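Long-range contact in glutathione S-transferase omega-like 2 (Saccharomyces cerevisiae, PDB 5LKB), which uses glutathione as a one-cysteine thiol transferase and dehydroascorbate reductase, also reduces dimethylarsinic acid, and reacts with glutathionyl-(hydro)quinones: residues F243-Y257 against N308-W322. Residues are numbered along the deposited sequence; the frame is centred on the assembly and turned at random.
Sequences FEHLDKVEKILSDKY and NFTSIRAGYPFIHLW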
# COMPACT_ATOMS: atom_id res chain seq x y z
N PHE A 243 -13.72 -5.84 2.18
CA PHE A 243 -14.31 -4.62 1.66
C PHE A 243 -15.83 -4.72 1.56
O PHE A 243 -16.52 -3.72 1.78
CB PHE A 243 -13.64 -4.20 0.32
CG PHE A 243 -12.28 -3.56 0.55
CD1 PHE A 243 -12.21 -2.24 0.90
CD2 PHE A 243 -11.13 -4.33 0.54
CE1 PHE A 243 -10.98 -1.64 1.23
CE2 PHE A 243 -9.89 -3.74 0.85
CZ PHE A 243 -9.84 -2.43 1.21
N GLU A 244 -16.37 -5.91 1.31
CA GLU A 244 -17.83 -6.07 1.27
C GLU A 244 -18.43 -5.73 2.63
O GLU A 244 -19.48 -5.07 2.71
CB GLU A 244 -18.18 -7.49 0.87
CG GLU A 244 -19.64 -7.87 0.95
CD GLU A 244 -19.84 -9.35 0.67
OE1 GLU A 244 -18.95 -9.97 0.06
OE2 GLU A 244 -20.87 -9.90 1.10
N HIS A 245 -17.72 -6.09 3.69
CA HIS A 245 -18.21 -5.83 5.03
C HIS A 245 -17.90 -4.44 5.52
O HIS A 245 -18.67 -3.88 6.32
CB HIS A 245 -17.80 -6.94 5.97
CG HIS A 245 -18.55 -8.18 5.69
ND1 HIS A 245 -18.15 -9.07 4.71
CD2 HIS A 245 -19.72 -8.66 6.21
CE1 HIS A 245 -19.02 -10.07 4.67
NE2 HIS A 245 -19.97 -9.85 5.57
N LEU A 246 -16.81 -3.83 5.07
CA LEU A 246 -16.66 -2.41 5.34
C LEU A 246 -17.78 -1.60 4.69
O LEU A 246 -18.26 -0.61 5.24
CB LEU A 246 -15.29 -1.89 4.86
CG LEU A 246 -14.02 -2.34 5.58
CD1 LEU A 246 -12.77 -1.91 4.82
CD2 LEU A 246 -13.99 -1.84 6.99
N ASP A 247 -18.20 -2.01 3.49
CA ASP A 247 -19.35 -1.38 2.85
C ASP A 247 -20.58 -1.48 3.74
O ASP A 247 -21.32 -0.50 3.85
CB ASP A 247 -19.62 -2.03 1.50
CG ASP A 247 -18.54 -1.71 0.48
OD1 ASP A 247 -17.77 -0.75 0.69
OD2 ASP A 247 -18.57 -2.41 -0.55
N LYS A 248 -20.76 -2.62 4.41
CA LYS A 248 -21.90 -2.81 5.33
C LYS A 248 -21.83 -1.84 6.51
O LYS A 248 -22.84 -1.19 6.85
CB LYS A 248 -21.99 -4.26 5.79
CG LYS A 248 -22.39 -5.18 4.67
CD LYS A 248 -22.61 -6.62 5.11
CE LYS A 248 -22.66 -7.56 3.91
NZ LYS A 248 -23.07 -8.93 4.44
N VAL A 249 -20.64 -1.71 7.11
CA VAL A 249 -20.45 -0.78 8.22
C VAL A 249 -20.70 0.65 7.78
O VAL A 249 -21.34 1.44 8.48
CB VAL A 249 -19.05 -0.94 8.83
CG1 VAL A 249 -18.80 0.14 9.94
CG2 VAL A 249 -18.85 -2.30 9.35
N GLU A 250 -20.11 1.04 6.63
CA GLU A 250 -20.27 2.37 6.08
C GLU A 250 -21.75 2.74 5.87
O GLU A 250 -22.14 3.89 6.13
CB GLU A 250 -19.49 2.47 4.76
CG GLU A 250 -19.55 3.80 4.06
CD GLU A 250 -18.72 4.91 4.72
OE1 GLU A 250 -17.94 4.64 5.69
OE2 GLU A 250 -18.89 6.09 4.32
N LYS A 251 -22.55 1.79 5.35
CA LYS A 251 -24.00 1.98 5.17
C LYS A 251 -24.70 2.22 6.51
O LYS A 251 -25.48 3.18 6.65
CB LYS A 251 -24.58 0.75 4.44
CG LYS A 251 -26.10 0.76 4.30
CD LYS A 251 -26.61 1.93 3.52
CE LYS A 251 -28.16 1.80 3.25
NZ LYS A 251 -28.79 3.15 3.06
N ILE A 252 -24.36 1.44 7.52
CA ILE A 252 -24.95 1.61 8.84
C ILE A 252 -24.67 3.01 9.35
O ILE A 252 -25.57 3.71 9.84
CB ILE A 252 -24.39 0.56 9.80
CG1 ILE A 252 -25.03 -0.81 9.53
CG2 ILE A 252 -24.65 0.95 11.30
CD1 ILE A 252 -24.36 -1.94 10.28
N LEU A 253 -23.40 3.43 9.27
CA LEU A 253 -23.02 4.74 9.77
C LEU A 253 -23.58 5.88 8.92
O LEU A 253 -23.93 6.93 9.46
CB LEU A 253 -21.50 4.84 9.87
CG LEU A 253 -20.87 3.94 10.90
CD1 LEU A 253 -19.38 4.02 10.89
CD2 LEU A 253 -21.38 4.31 12.32
N SER A 254 -23.66 5.71 7.59
CA SER A 254 -24.27 6.73 6.73
C SER A 254 -25.74 6.93 7.08
O SER A 254 -26.21 8.06 7.22
CB SER A 254 -24.10 6.32 5.27
OG SER A 254 -24.72 7.22 4.34
N ASP A 255 -26.48 5.83 7.22
CA ASP A 255 -27.88 5.93 7.62
C ASP A 255 -28.01 6.62 8.98
O ASP A 255 -28.86 7.50 9.16
CB ASP A 255 -28.50 4.53 7.64
CG ASP A 255 -28.78 3.98 6.25
OD1 ASP A 255 -28.72 4.78 5.27
OD2 ASP A 255 -29.06 2.76 6.15
N LYS A 256 -27.15 6.26 9.93
CA LYS A 256 -27.20 6.89 11.25
C LYS A 256 -26.89 8.38 11.18
O LYS A 256 -27.55 9.21 11.83
CB LYS A 256 -26.29 6.16 12.22
CG LYS A 256 -27.00 5.09 13.03
CD LYS A 256 -26.11 3.91 13.19
CE LYS A 256 -26.60 2.92 14.21
NZ LYS A 256 -26.33 3.46 15.57
N TYR A 257 -25.88 8.76 10.41
CA TYR A 257 -25.59 10.18 10.22
C TYR A 257 -26.78 10.92 9.62
O TYR A 257 -27.07 12.07 10.01
CB TYR A 257 -24.35 10.36 9.32
CG TYR A 257 -23.92 11.79 9.25
CD1 TYR A 257 -23.08 12.35 10.20
CD2 TYR A 257 -24.38 12.61 8.22
CE1 TYR A 257 -22.71 13.69 10.14
CE2 TYR A 257 -24.01 13.92 8.15
CZ TYR A 257 -23.18 14.46 9.13
OH TYR A 257 -22.80 15.77 9.06
N ASN A 308 -6.34 -3.27 0.06
CA ASN A 308 -6.00 -1.99 -0.57
C ASN A 308 -6.88 -1.59 -1.74
O ASN A 308 -6.47 -0.76 -2.53
CB ASN A 308 -4.52 -1.95 -0.95
CG ASN A 308 -4.20 -2.75 -2.18
OD1 ASN A 308 -4.91 -3.69 -2.52
ND2 ASN A 308 -3.10 -2.38 -2.84
N PHE A 309 -8.12 -2.09 -1.83
CA PHE A 309 -9.07 -1.53 -2.81
C PHE A 309 -9.11 -0.02 -2.71
O PHE A 309 -9.15 0.71 -3.71
CB PHE A 309 -10.49 -2.08 -2.61
CG PHE A 309 -10.69 -3.59 -2.90
CD1 PHE A 309 -9.63 -4.47 -3.17
CD2 PHE A 309 -11.99 -4.13 -2.92
CE1 PHE A 309 -9.86 -5.86 -3.37
CE2 PHE A 309 -12.19 -5.46 -3.17
CZ PHE A 309 -11.16 -6.32 -3.37
N THR A 310 -9.17 0.46 -1.47
CA THR A 310 -9.13 1.85 -1.09
C THR A 310 -8.68 1.89 0.36
O THR A 310 -8.43 0.84 0.98
CB THR A 310 -10.48 2.52 -1.29
OG1 THR A 310 -10.35 3.94 -1.11
CG2 THR A 310 -11.50 1.92 -0.42
N SER A 311 -8.55 3.10 0.89
CA SER A 311 -8.23 3.31 2.30
C SER A 311 -9.46 3.83 3.01
O SER A 311 -10.47 4.20 2.40
CB SER A 311 -7.10 4.34 2.43
OG SER A 311 -7.45 5.56 1.95
N ILE A 312 -9.43 3.78 4.34
CA ILE A 312 -10.50 4.42 5.12
C ILE A 312 -10.60 5.90 4.79
O ILE A 312 -11.68 6.41 4.47
CB ILE A 312 -10.28 4.23 6.62
CG1 ILE A 312 -10.28 2.73 7.00
CG2 ILE A 312 -11.34 4.99 7.44
CD1 ILE A 312 -11.51 1.96 6.66
N ARG A 313 -9.47 6.60 4.81
CA ARG A 313 -9.53 8.05 4.69
C ARG A 313 -10.02 8.45 3.28
O ARG A 313 -10.72 9.47 3.13
CB ARG A 313 -8.15 8.65 4.98
CG ARG A 313 -7.03 8.27 3.99
CD ARG A 313 -5.66 8.67 4.48
NE ARG A 313 -5.32 7.99 5.72
CZ ARG A 313 -4.31 8.31 6.51
NH1 ARG A 313 -3.43 9.27 6.16
NH2 ARG A 313 -4.18 7.70 7.67
N ALA A 314 -9.67 7.68 2.26
CA ALA A 314 -10.09 8.04 0.92
C ALA A 314 -11.42 7.45 0.53
O ALA A 314 -12.13 8.06 -0.27
CB ALA A 314 -9.08 7.54 -0.10
N GLY A 315 -11.78 6.27 1.07
CA GLY A 315 -12.88 5.52 0.52
C GLY A 315 -14.12 5.35 1.38
O GLY A 315 -15.16 4.88 0.91
N TYR A 316 -14.00 5.66 2.66
CA TYR A 316 -15.05 5.35 3.63
C TYR A 316 -15.33 6.57 4.50
O TYR A 316 -14.93 6.62 5.66
CB TYR A 316 -14.69 4.14 4.48
CG TYR A 316 -14.78 2.89 3.69
CD1 TYR A 316 -16.01 2.29 3.43
CD2 TYR A 316 -13.64 2.30 3.14
CE1 TYR A 316 -16.12 1.17 2.67
CE2 TYR A 316 -13.75 1.18 2.33
CZ TYR A 316 -15.00 0.59 2.11
OH TYR A 316 -15.10 -0.52 1.34
N PRO A 317 -16.05 7.56 3.98
CA PRO A 317 -16.19 8.83 4.73
C PRO A 317 -16.88 8.70 6.09
O PRO A 317 -16.47 9.38 7.04
CB PRO A 317 -16.99 9.74 3.78
CG PRO A 317 -17.25 8.96 2.59
CD PRO A 317 -16.68 7.60 2.66
N PHE A 318 -17.90 7.84 6.22
CA PHE A 318 -18.56 7.73 7.50
C PHE A 318 -17.74 6.95 8.52
O PHE A 318 -17.65 7.35 9.69
CB PHE A 318 -20.02 7.25 7.32
CG PHE A 318 -20.85 8.30 6.66
CD1 PHE A 318 -21.26 9.42 7.38
CD2 PHE A 318 -21.14 8.22 5.30
CE1 PHE A 318 -21.96 10.41 6.78
CE2 PHE A 318 -21.86 9.24 4.70
CZ PHE A 318 -22.27 10.33 5.45
N ILE A 319 -17.13 5.82 8.12
CA ILE A 319 -16.17 5.18 9.02
C ILE A 319 -15.05 6.15 9.39
O ILE A 319 -14.60 6.18 10.55
CB ILE A 319 -15.62 3.89 8.40
CG1 ILE A 319 -16.70 2.83 8.14
CG2 ILE A 319 -14.52 3.32 9.27
CD1 ILE A 319 -16.24 1.59 7.36
N HIS A 320 -14.56 6.93 8.42
CA HIS A 320 -13.48 7.85 8.71
C HIS A 320 -13.88 8.92 9.74
O HIS A 320 -13.08 9.30 10.61
CB HIS A 320 -12.99 8.48 7.39
CG HIS A 320 -11.72 9.28 7.51
ND1 HIS A 320 -11.52 10.42 6.78
CD2 HIS A 320 -10.59 9.10 8.24
CE1 HIS A 320 -10.32 10.90 7.03
NE2 HIS A 320 -9.73 10.13 7.92
N LEU A 321 -15.11 9.44 9.64
CA LEU A 321 -15.58 10.40 10.63
C LEU A 321 -15.73 9.76 12.00
O LEU A 321 -15.23 10.29 13.01
CB LEU A 321 -16.90 10.95 10.14
CG LEU A 321 -17.59 11.91 11.11
CD1 LEU A 321 -16.82 13.14 11.29
CD2 LEU A 321 -18.99 12.21 10.53
N TRP A 322 -16.29 8.54 12.03
CA TRP A 322 -16.49 7.81 13.26
C TRP A 322 -15.17 7.50 13.97
O TRP A 322 -15.06 7.64 15.19
CB TRP A 322 -17.31 6.56 12.92
CG TRP A 322 -17.34 5.49 13.97
CD1 TRP A 322 -18.26 5.35 14.99
CD2 TRP A 322 -16.44 4.40 14.11
NE1 TRP A 322 -17.95 4.26 15.73
CE2 TRP A 322 -16.84 3.65 15.22
CE3 TRP A 322 -15.30 3.99 13.40
CZ2 TRP A 322 -16.16 2.50 15.63
CZ3 TRP A 322 -14.63 2.88 13.78
CH2 TRP A 322 -15.04 2.14 14.90
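Glu250 reaches Phe318 and Ile319 because its CG stands opposite the backbone N and the chain then bends at chi2 (74°), laying the carboxylate against the first turn of the helix that starts at Pro317. The two oxygens accept from successive backbone N-H groups: Glu250 OE2 from Phe318 N at 2.8 Å through its syn lone pair, and Glu250 OE1 from Ile319 N, also at 2.8 Å and nearly straight (172°). Glu250 OE2 also lies at the edge of the Phe318 ring, 3.2 Å from Phe318 CD2, while Ser254 CA lies over one face, 3.8 Å from the Phe318 ring centroid. Phe318 and Ile319 are both knobs in holes of helix 232-264; Ile319 settles among Leu246, Val249, Glu250 and Leu253.

Tyr316 lies at the N-cap of helix 317-329, and its ring meets helix 232-264 edge-on at Asp247 OD1 and Glu250 CB, the latter 3.7 Å from Tyr316 CD1. Tyr316 OH donates to Asp247 OD1 (2.8 Å), approaching from above the carboxylate plane. A phenylalanine here would probably keep the ring packing on Leu246 but leave the Asp247 carboxylate without its hydroxyl donor.

Farther along, Phe243 and Phe309 form an offset stack (planes 13° apart), with Phe309 CB centred over the Phe243 face. Phe309 also meets Lys364 of the second subunit in a cation-pi contact, linking this end to the dimer interface.

Within the all-helical C-terminal GST domain, the negative carboxylate of Glu250 thus occupies a helix N-terminus, where the helix dipole would probably stabilise its charge; its two main-chain bonds tie the start of helix 317-329 to helix 232-264 and would help hold their crossing.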